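Local coordinates for protein 7,8-dihydro-6-hydroxymethylpterin pyrophosphokinase-dihydropteroate synthase (Plasmodium falciparum, PDB 6JWS) that probably uses ATP to pyrophosphorylate 6-hydroxymethyl-7,8-dihydropterin and then joins the product to 4-aminobenzoate, giving 7,8-dihydropteroate for folate synthesis, at residues 39-44 against 168-173; 16-21 against 178-183; 47-52 against 108-113. The protein carries 1 engineered substitution. One frame throughout, in Å; residues are numbered along the deposited sequence.

Contact 1. Residues 39-44 against 168-173. With CA (calcium ion), chain L.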
loop_
_atom_site.group_PDB
_atom_site.type_symbol
_atom_site.label_atom_id
_atom_site.label_comp_id
_atom_site.label_asym_id
_atom_site.label_seq_id
_atom_site.Cartn_x
_atom_site.Cartn_y
_atom_site.Cartn_z
ATOM N N HIS B 39 -11.641 -26.277 29.410
ATOM C CA HIS B 39 -11.141 -26.828 30.659
ATOM C C HIS B 39 -12.013 -27.992 31.124
ATOM O O HIS B 39 -11.494 -29.053 31.446
ATOM C CB HIS B 39 -11.078 -25.753 31.746
ATOM C CG HIS B 39 -10.045 -24.711 31.498
ATOM N ND1 HIS B 39 -8.708 -25.028 31.299
ATOM C CD2 HIS B 39 -10.131 -23.359 31.479
ATOM C CE1 HIS B 39 -8.024 -23.915 31.138
ATOM N NE2 HIS B 39 -8.878 -22.876 31.233
ATOM N N LEU B 40 -13.337 -27.785 31.144
ATOM C CA LEU B 40 -14.254 -28.805 31.630
ATOM C C LEU B 40 -14.206 -30.042 30.742
ATOM O O LEU B 40 -14.304 -31.162 31.246
ATOM C CB LEU B 40 -15.659 -28.214 31.779
ATOM C CG LEU B 40 -15.758 -27.119 32.843
ATOM C CD1 LEU B 40 -17.117 -26.445 32.831
ATOM C CD2 LEU B 40 -15.436 -27.671 34.227
ATOM N N VAL B 41 -13.994 -29.839 29.435
ATOM C CA VAL B 41 -13.797 -30.951 28.511
ATOM C C VAL B 41 -12.514 -31.715 28.874
ATOM O O VAL B 41 -12.524 -32.945 28.920
ATOM C CB VAL B 41 -13.812 -30.477 27.038
ATOM C CG1 VAL B 41 -13.346 -31.557 26.067
ATOM C CG2 VAL B 41 -15.170 -29.922 26.615
ATOM N N GLU B 42 -11.402 -30.989 29.104
ATOM C CA GLU B 42 -10.118 -31.588 29.463
ATOM C C GLU B 42 -10.244 -32.381 30.763
ATOM O O GLU B 42 -9.581 -33.403 30.921
ATOM C CB GLU B 42 -9.074 -30.518 29.814
ATOM C CG GLU B 42 -7.919 -30.359 28.843
ATOM C CD GLU B 42 -7.090 -31.557 28.405
ATOM O OE1 GLU B 42 -6.885 -32.498 29.200
ATOM O OE2 GLU B 42 -6.625 -31.529 27.250
ATOM N N LYS B 43 -11.042 -31.851 31.706
ATOM C CA LYS B 43 -11.220 -32.409 33.042
ATOM C C LYS B 43 -12.073 -33.680 33.000
ATOM O O LYS B 43 -11.661 -34.709 33.528
ATOM C CB LYS B 43 -11.827 -31.344 33.962
ATOM C CG LYS B 43 -11.896 -31.701 35.442
ATOM C CD LYS B 43 -12.401 -30.541 36.281
ATOM C CE LYS B 43 -12.391 -30.802 37.774
ATOM N NZ LYS B 43 -11.085 -31.322 38.239
ATOM N N TYR B 44 -13.234 -33.612 32.332
ATOM C CA TYR B 44 -14.273 -34.620 32.469
ATOM C C TYR B 44 -14.372 -35.570 31.275
ATOM O O TYR B 44 -15.074 -36.570 31.374
ATOM C CB TYR B 44 -15.632 -33.970 32.750
ATOM C CG TYR B 44 -15.762 -33.272 34.083
ATOM C CD1 TYR B 44 -15.280 -33.844 35.256
ATOM C CD2 TYR B 44 -16.411 -32.050 34.181
ATOM C CE1 TYR B 44 -15.410 -33.201 36.479
ATOM C CE2 TYR B 44 -16.556 -31.396 35.396
ATOM C CZ TYR B 44 -16.055 -31.978 36.549
ATOM O OH TYR B 44 -16.211 -31.336 37.745
ATOM N N VAL B 168 -13.007 -28.846 18.665
ATOM C CA VAL B 168 -11.957 -29.533 19.400
ATOM C C VAL B 168 -12.021 -31.019 19.059
ATOM O O VAL B 168 -13.103 -31.560 18.857
ATOM C CB VAL B 168 -12.009 -29.317 20.930
ATOM C CG1 VAL B 168 -12.324 -27.887 21.318
ATOM C CG2 VAL B 168 -12.946 -30.283 21.633
ATOM N N VAL B 169 -10.848 -31.660 18.967
ATOM C CA VAL B 169 -10.774 -33.111 18.947
ATOM C C VAL B 169 -10.352 -33.585 20.340
ATOM O O VAL B 169 -9.404 -33.049 20.928
ATOM C CB VAL B 169 -9.816 -33.622 17.856
ATOM C CG1 VAL B 169 -9.695 -35.135 17.880
ATOM C CG2 VAL B 169 -10.181 -33.129 16.455
ATOM N N VAL B 170 -11.087 -34.576 20.865
ATOM C CA VAL B 170 -10.875 -35.154 22.185
ATOM C C VAL B 170 -10.545 -36.639 22.035
ATOM O O VAL B 170 -11.232 -37.383 21.328
ATOM C CB VAL B 170 -12.102 -34.929 23.094
ATOM C CG1 VAL B 170 -11.853 -35.399 24.514
ATOM C CG2 VAL B 170 -12.488 -33.465 23.141
ATOM N N LYS B 171 -9.454 -37.061 22.682
ATOM C CA LYS B 171 -9.221 -38.479 22.933
ATOM C C LYS B 171 -9.904 -38.789 24.262
ATOM O O LYS B 171 -9.519 -38.230 25.293
ATOM C CB LYS B 171 -7.724 -38.785 22.893
ATOM C CG LYS B 171 -7.279 -40.216 23.186
ATOM C CD LYS B 171 -5.797 -40.270 23.630
ATOM C CE LYS B 171 -4.776 -40.580 22.545
ATOM N NZ LYS B 171 -3.417 -40.074 22.885
ATOM N N THR B 172 -10.972 -39.605 24.200
ATOM C CA THR B 172 -11.925 -39.728 25.298
ATOM C C THR B 172 -11.963 -41.150 25.857
ATOM O O THR B 172 -11.712 -42.126 25.152
ATOM C CB THR B 172 -13.306 -39.174 24.913
ATOM O OG1 THR B 172 -14.006 -38.910 26.127
ATOM C CG2 THR B 172 -14.128 -40.097 24.039
ATOM N N PHE B 173 -12.285 -41.237 27.151
ATOM C CA PHE B 173 -12.359 -42.512 27.859
ATOM C C PHE B 173 -13.821 -42.945 27.969
ATOM O O PHE B 173 -14.116 -44.064 28.396
ATOM C CB PHE B 173 -11.673 -42.424 29.232
ATOM C CG PHE B 173 -11.894 -41.125 29.967
ATOM C CD1 PHE B 173 -13.165 -40.747 30.384
ATOM C CD2 PHE B 173 -10.834 -40.258 30.218
ATOM C CE1 PHE B 173 -13.373 -39.541 31.041
ATOM C CE2 PHE B 173 -11.041 -39.052 30.879
ATOM C CZ PHE B 173 -12.308 -38.696 31.299
HETATM CA CA CA L . -7.665 -34.455 30.554
HETATM O O HOH W 1 -6.670 -36.071 29.579
HETATM O O HOH W 2 -8.391 -36.306 31.950
#
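Helix-on-sheet packing in the HPPK domain brings Val-41, on the last turn of helix 30-44, against Val-170 of strand 163-172, beside a bound calcium ion. The two residues meet through one methyl each, Val-41 CG1 and Val-170 CG2 lying 3.6 Å apart. Their side chains meet at a slant, and both are buried. Valine suits each place: its branched methyls are short and fill the layer between helix and sheet without needing polar partners. Farther along, the strand ends and Phe-173 swings back toward the helix end. Its CG stands between the backbone N and the carbonyl carbon (chi1 39°), which carries the ring to the terminal carbonyl of the helix. Phe-173 CE1 is 3.4 Å from Tyr-44 O, which lies at the ring edge and near its plane, where the slightly positive ring hydrogens can face a carbonyl oxygen. On its helix, Glu-42 grips the calcium twice, through its backbone O at 2.2 Å and through OE1 at 2.5 Å. The bend at chi2 (-52°) folds the acid back to the ion that its own carbonyl holds, making a chelate. Water 1 is bound to the metal at 2.1 Å and water 2 at 2.4 Å; water 2 also lies in the plane of the Phe-173 ring, at its edge. Gly-46 O and Glu-99 OE2 are further ligands, and the positive ion probably helps to balance the carbonyls at this helix end. Glu-42 OE2 takes a hydrogen bond from Ile-48 N, so each carboxylate oxygen has a partner, OE1 the calcium and OE2 the Ile-48 amide. Around the contact, Tyr-44 leans on Ile-187 and Leu-190 of helix 177-190, Val-41 touches Ile-48 of strand 46-57, and Val-170 touches Leu-20 of strand 16-24.

Contact 2. Residues 16-21 against 178-183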
loop_
_atom_site.group_PDB
_atom_site.type_symbol
_atom_site.label_atom_id
_atom_site.label_comp_id
_atom_site.label_asym_id
_atom_site.label_seq_id
_atom_site.Cartn_x
_atom_site.Cartn_y
_atom_site.Cartn_z
ATOM N N ASN B 16 -11.440 -43.527 22.755
ATOM C CA ASN B 16 -12.225 -43.111 21.597
ATOM C C ASN B 16 -11.836 -41.697 21.145
ATOM O O ASN B 16 -11.322 -40.908 21.940
ATOM C CB ASN B 16 -13.731 -43.203 21.878
ATOM C CG ASN B 16 -14.215 -44.620 22.146
ATOM O OD1 ASN B 16 -13.980 -45.525 21.345
ATOM N ND2 ASN B 16 -14.896 -44.820 23.267
ATOM N N ILE B 17 -12.126 -41.390 19.863
ATOM C CA ILE B 17 -11.945 -40.066 19.279
ATOM C C ILE B 17 -13.297 -39.399 19.012
ATOM O O ILE B 17 -14.049 -39.833 18.143
ATOM C CB ILE B 17 -11.103 -40.128 17.983
ATOM C CG1 ILE B 17 -9.811 -40.929 18.151
ATOM C CG2 ILE B 17 -10.826 -38.714 17.482
ATOM C CD1 ILE B 17 -8.817 -40.271 19.083
ATOM N N ALA B 18 -13.556 -38.285 19.702
ATOM C CA ALA B 18 -14.717 -37.443 19.451
ATOM C C ALA B 18 -14.284 -36.066 18.947
ATOM O O ALA B 18 -13.253 -35.545 19.375
ATOM C CB ALA B 18 -15.505 -37.268 20.721
ATOM N N VAL B 19 -15.136 -35.465 18.100
ATOM C CA VAL B 19 -14.971 -34.108 17.614
ATOM C C VAL B 19 -16.166 -33.296 18.099
ATOM O O VAL B 19 -17.302 -33.712 17.903
ATOM C CB VAL B 19 -14.831 -34.097 16.079
ATOM C CG1 VAL B 19 -14.495 -32.720 15.524
ATOM C CG2 VAL B 19 -13.805 -35.112 15.605
ATOM N N LEU B 20 -15.892 -32.171 18.771
ATOM C CA LEU B 20 -16.922 -31.339 19.370
ATOM C C LEU B 20 -16.970 -29.952 18.731
ATOM O O LEU B 20 -15.962 -29.450 18.227
ATOM C CB LEU B 20 -16.674 -31.193 20.877
ATOM C CG LEU B 20 -16.506 -32.475 21.691
ATOM C CD1 LEU B 20 -16.389 -32.123 23.166
ATOM C CD2 LEU B 20 -17.672 -33.440 21.470
ATOM N N ASN B 21 -18.170 -29.349 18.802
ATOM C CA ASN B 21 -18.406 -27.942 18.539
ATOM C C ASN B 21 -18.790 -27.242 19.846
ATOM O O ASN B 21 -19.618 -27.743 20.601
ATOM C CB ASN B 21 -19.456 -27.727 17.447
ATOM C CG ASN B 21 -19.455 -26.291 16.956
ATOM O OD1 ASN B 21 -18.624 -25.912 16.139
ATOM N ND2 ASN B 21 -20.340 -25.457 17.471
ATOM N N LEU B 178 -23.599 -41.408 23.431
ATOM C CA LEU B 178 -24.739 -41.122 24.295
ATOM C C LEU B 178 -24.239 -40.817 25.702
ATOM O O LEU B 178 -24.660 -39.831 26.295
ATOM C CB LEU B 178 -25.787 -42.240 24.259
ATOM C CG LEU B 178 -27.080 -41.928 25.016
ATOM C CD1 LEU B 178 -27.526 -40.492 24.791
ATOM C CD2 LEU B 178 -28.191 -42.893 24.635
ATOM N N SER B 179 -23.304 -41.629 26.210
ATOM C CA SER B 179 -22.710 -41.305 27.504
ATOM C C SER B 179 -21.997 -39.953 27.423
ATOM O O SER B 179 -22.110 -39.133 28.337
ATOM C CB SER B 179 -21.786 -42.383 28.026
ATOM O OG SER B 179 -22.217 -43.680 27.635
ATOM N N MET B 180 -21.295 -39.709 26.309
ATOM C CA MET B 180 -20.576 -38.450 26.182
ATOM C C MET B 180 -21.549 -37.275 26.226
ATOM O O MET B 180 -21.296 -36.284 26.918
ATOM C CB MET B 180 -19.728 -38.371 24.910
ATOM C CG MET B 180 -19.021 -37.027 24.782
ATOM S SD MET B 180 -17.503 -37.159 23.843
ATOM C CE MET B 180 -18.180 -37.205 22.190
ATOM N N LEU B 181 -22.667 -37.392 25.498
ATOM C CA LEU B 181 -23.626 -36.299 25.468
ATOM C C LEU B 181 -24.174 -36.025 26.870
ATOM O O LEU B 181 -24.364 -34.866 27.252
ATOM C CB LEU B 181 -24.734 -36.617 24.465
ATOM C CG LEU B 181 -25.782 -35.520 24.290
ATOM C CD1 LEU B 181 -25.139 -34.203 23.870
ATOM C CD2 LEU B 181 -26.829 -35.955 23.278
ATOM N N VAL B 182 -24.397 -37.094 27.645
ATOM C CA VAL B 182 -24.888 -36.939 29.009
ATOM C C VAL B 182 -23.901 -36.087 29.807
ATOM O O VAL B 182 -24.294 -35.084 30.405
ATOM C CB VAL B 182 -25.163 -38.298 29.692
ATOM C CG1 VAL B 182 -25.489 -38.130 31.173
ATOM C CG2 VAL B 182 -26.246 -39.102 28.972
ATOM N N VAL B 183 -22.614 -36.471 29.781
ATOM C CA VAL B 183 -21.586 -35.705 30.478
ATOM C C VAL B 183 -21.511 -34.274 29.938
ATOM O O VAL B 183 -21.322 -33.334 30.711
ATOM C CB VAL B 183 -20.204 -36.383 30.470
ATOM C CG1 VAL B 183 -19.225 -35.617 31.345
ATOM C CG2 VAL B 183 -20.270 -37.836 30.919
#
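Met-180 reaches out from helix 177-190 to Ala-18 and Leu-20 of strand 16-24, and this single side chain makes the whole contact on the helix side. The crowded part is at Ala-18, whose small CB lets the thioether come right down over the strand: Met-180 SD lies 3.7 Å from Ala-18 CB. The terminal methyl is modelled still nearer, but implausibly close for two carbons, so its exact place is doubtful. Packing is easier at Leu-20, where the CD2 branch is at an ordinary apolar distance, 3.9 Å from Met-180 CE as modelled, and the two side chains lie aslant. Methionine suits this place because its long, unbranched chain can span the gap between helix and sheet, where the nearest CA atoms, those of Ala-18 and Met-180, are 9.0 Å apart. The chain runs out almost straight through its first two torsions, with CG anti to the backbone N (chi1 178°), and bends at the third (78°), which as modelled turns the methyl toward Leu-20. The helix follows strand 163-172 in the chain and packs across the antiparallel HPPK sheet onto strand 16-24, the neighbour of that strand. Ala-18 and Leu-20 are two apart on the strand and therefore face the helix together, while Ile-17 and Val-19 point to the other face of the sheet. Nothing here opens to solvent: all three touching residues are buried, and the looser side, at Leu-20, lies on the way to the nucleotide site. Met-180 also touches Ile-211 and Phe-214 of strand 208-214, Ile-211 being part of the ATP pocket. One residue on along the helix, Leu-181 touches the ATP itself, and the side chain of Leu-20 comes to about 7 Å from the nucleotide.

Contact 3. Residues 47-52 against 108-113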
loop_
_atom_site.group_PDB
_atom_site.type_symbol
_atom_site.label_atom_id
_atom_site.label_comp_id
_atom_site.label_asym_id
_atom_site.label_seq_id
_atom_site.Cartn_x
_atom_site.Cartn_y
_atom_site.Cartn_z
ATOM N N LYS B 47 -8.558 -36.013 26.615
ATOM C CA LYS B 47 -7.496 -35.104 26.237
ATOM C C LYS B 47 -7.814 -34.361 24.937
ATOM O O LYS B 47 -7.988 -34.989 23.891
ATOM C CB LYS B 47 -6.179 -35.871 26.100
ATOM C CG LYS B 47 -5.024 -34.945 25.774
ATOM C CD LYS B 47 -3.670 -35.577 25.649
ATOM C CE LYS B 47 -2.658 -34.490 25.940
ATOM N NZ LYS B 47 -1.431 -34.705 25.154
ATOM N N ILE B 48 -7.783 -33.022 24.998
ATOM C CA ILE B 48 -7.864 -32.192 23.804
ATOM C C ILE B 48 -6.571 -32.302 22.997
ATOM O O ILE B 48 -5.498 -31.945 23.477
ATOM C CB ILE B 48 -8.173 -30.729 24.172
ATOM C CG1 ILE B 48 -9.518 -30.625 24.895
ATOM C CG2 ILE B 48 -8.127 -29.852 22.922
ATOM C CD1 ILE B 48 -9.793 -29.271 25.513
ATOM N N ILE B 49 -6.688 -32.768 21.749
ATOM C CA ILE B 49 -5.528 -33.006 20.908
ATOM C C ILE B 49 -5.647 -32.221 19.605
ATOM O O ILE B 49 -4.800 -32.397 18.732
ATOM C CB ILE B 49 -5.346 -34.509 20.608
ATOM C CG1 ILE B 49 -6.624 -35.129 20.039
ATOM C CG2 ILE B 49 -4.819 -35.285 21.810
ATOM C CD1 ILE B 49 -6.425 -36.524 19.514
ATOM N N ASN B 50 -6.705 -31.401 19.449
ATOM C CA ASN B 50 -6.836 -30.521 18.298
ATOM C C ASN B 50 -7.860 -29.422 18.596
ATOM O O ASN B 50 -8.755 -29.609 19.409
ATOM C CB ASN B 50 -7.068 -31.291 16.987
ATOM C CG ASN B 50 -6.541 -30.540 15.779
ATOM O OD1 ASN B 50 -6.315 -29.324 15.834
ATOM N ND2 ASN B 50 -6.349 -31.242 14.681
ATOM N N THR B 51 -7.678 -28.243 17.990
ATOM C CA THR B 51 -8.619 -27.144 18.081
ATOM C C THR B 51 -8.591 -26.407 16.750
ATOM O O THR B 51 -7.608 -26.489 16.019
ATOM C CB THR B 51 -8.269 -26.140 19.193
ATOM O OG1 THR B 51 -6.875 -25.805 19.175
ATOM C CG2 THR B 51 -8.669 -26.587 20.587
ATOM N N SER B 52 -9.673 -25.695 16.436
ATOM C CA SER B 52 -9.728 -24.812 15.288
ATOM C C SER B 52 -9.426 -23.404 15.794
ATOM O O SER B 52 -9.272 -23.221 16.997
ATOM C CB SER B 52 -11.111 -24.869 14.686
ATOM O OG SER B 52 -12.058 -24.215 15.541
ATOM N N GLU B 108 -1.857 -42.460 18.244
ATOM C CA GLU B 108 -2.194 -43.520 17.300
ATOM C C GLU B 108 -3.703 -43.610 17.063
ATOM O O GLU B 108 -4.124 -43.797 15.924
ATOM C CB GLU B 108 -1.619 -44.867 17.751
ATOM C CG GLU B 108 -0.130 -44.827 18.088
ATOM C CD GLU B 108 0.887 -44.713 16.953
ATOM O OE1 GLU B 108 0.481 -44.741 15.765
ATOM O OE2 GLU B 108 2.099 -44.602 17.261
ATOM N N GLU B 109 -4.510 -43.490 18.124
ATOM C CA GLU B 109 -5.959 -43.544 17.976
ATOM C C GLU B 109 -6.458 -42.383 17.106
ATOM O O GLU B 109 -7.443 -42.533 16.379
ATOM C CB GLU B 109 -6.671 -43.581 19.334
ATOM C CG GLU B 109 -6.492 -44.893 20.095
ATOM C CD GLU B 109 -5.278 -44.960 21.013
ATOM O OE1 GLU B 109 -4.666 -43.900 21.254
ATOM O OE2 GLU B 109 -4.940 -46.073 21.489
ATOM N N TYR B 110 -5.786 -41.220 17.208
ATOM C CA TYR B 110 -6.108 -40.081 16.365
ATOM C C TYR B 110 -5.746 -40.412 14.925
ATOM O O TYR B 110 -6.536 -40.145 14.030
ATOM C CB TYR B 110 -5.376 -38.814 16.820
ATOM C CG TYR B 110 -5.698 -37.543 16.064
ATOM C CD1 TYR B 110 -7.004 -37.195 15.753
ATOM C CD2 TYR B 110 -4.696 -36.653 15.699
ATOM C CE1 TYR B 110 -7.304 -36.015 15.089
ATOM C CE2 TYR B 110 -4.981 -35.464 15.048
ATOM C CZ TYR B 110 -6.289 -35.143 14.737
ATOM O OH TYR B 110 -6.583 -33.975 14.090
ATOM N N GLU B 111 -4.554 -40.987 14.728
ATOM C CA GLU B 111 -4.044 -41.358 13.414
ATOM C C GLU B 111 -5.053 -42.296 12.743
ATOM O O GLU B 111 -5.389 -42.136 11.568
ATOM C CB GLU B 111 -2.633 -41.942 13.567
ATOM C CG GLU B 111 -2.239 -42.977 12.513
ATOM C CD GLU B 111 -1.706 -44.325 13.009
ATOM O OE1 GLU B 111 -2.529 -45.187 13.429
ATOM O OE2 GLU B 111 -0.466 -44.526 12.962
ATOM N N THR B 112 -5.564 -43.240 13.543
ATOM C CA THR B 112 -6.498 -44.261 13.107
ATOM C C THR B 112 -7.797 -43.592 12.667
ATOM O O THR B 112 -8.323 -43.898 11.603
ATOM C CB THR B 112 -6.669 -45.303 14.221
ATOM O OG1 THR B 112 -5.457 -46.058 14.228
ATOM C CG2 THR B 112 -7.847 -46.232 14.019
ATOM N N PHE B 113 -8.301 -42.675 13.503
ATOM C CA PHE B 113 -9.519 -41.948 13.202
ATOM C C PHE B 113 -9.388 -41.185 11.881
ATOM O O PHE B 113 -10.306 -41.244 11.074
ATOM C CB PHE B 113 -9.968 -41.109 14.398
ATOM C CG PHE B 113 -10.920 -39.995 14.040
ATOM C CD1 PHE B 113 -12.293 -40.192 14.090
ATOM C CD2 PHE B 113 -10.441 -38.748 13.655
ATOM C CE1 PHE B 113 -13.168 -39.161 13.766
ATOM C CE2 PHE B 113 -11.311 -37.720 13.319
ATOM C CZ PHE B 113 -12.678 -37.926 13.377
#
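Ile-49 and Tyr-110 bring strand 46-57 and helix 108-114 to 8.4 Å between their CA atoms, at a point where the strand is kinked, psi at Ile-49 falling to 4°, far from the extended values on either side of it. Two successive strand residues thus turn their side chains to the helix, and Tyr-110 takes both. Ile-49 CD1 lies 3.7 Å from Tyr-110 CG, against the root of the ring, the two side chains pointing opposite ways as they pass. This break is a classic beta bulge, Ile-49 and Asn-50 together facing Val-169 of strand 163-172. At the far end of the ring, Asn-50 ND2 gives a hydrogen bond to Tyr-110 OH, 2.8 Å long and fairly straight at 159°. The hydroxyl lies in the amide plane, which stands nearly upright to the ring, the planes being 85° apart. Tyrosine suits the site because it offers an apolar ring to the isoleucine and a polar end to the buried amide. The amide oxygen is also engaged: Asn-50 OD1 accepts from NH2 of Arg-569, a residue of the dihydropteroate synthase part of the chain, and weakly from Thr-51 N at 2.8 Å. Bonds on both arms fix which way round the amide sits. The same Arg-569 uses its NE to bind Thr-51 O.

How the contacts relate
All three contacts meet at one sheet, with strand 163-172 in the middle. It pairs with strand 16-24 of contact 2 (Val-170 N to Ala-18 O, 2.8 Å) and with strand 46-57 of contact 3 (Ile-49 N to Val-169 O, 2.9 Å). Contacts 1 and 2 set helices 30-44 and 177-190 on one face, while helix 108-114 of contact 3 lies on the other, its Phe-113 CG 3.7 Å from Ile-17 CG2. The sites are separate: contact 1 holds the calcium, with the Val-41 side chain about 12 Å from ATP, whereas contact 2 adjoins the nucleotide. The centre of contact 1 is about 9 Å from that of contact 2 and 11 Å from that of contact 3.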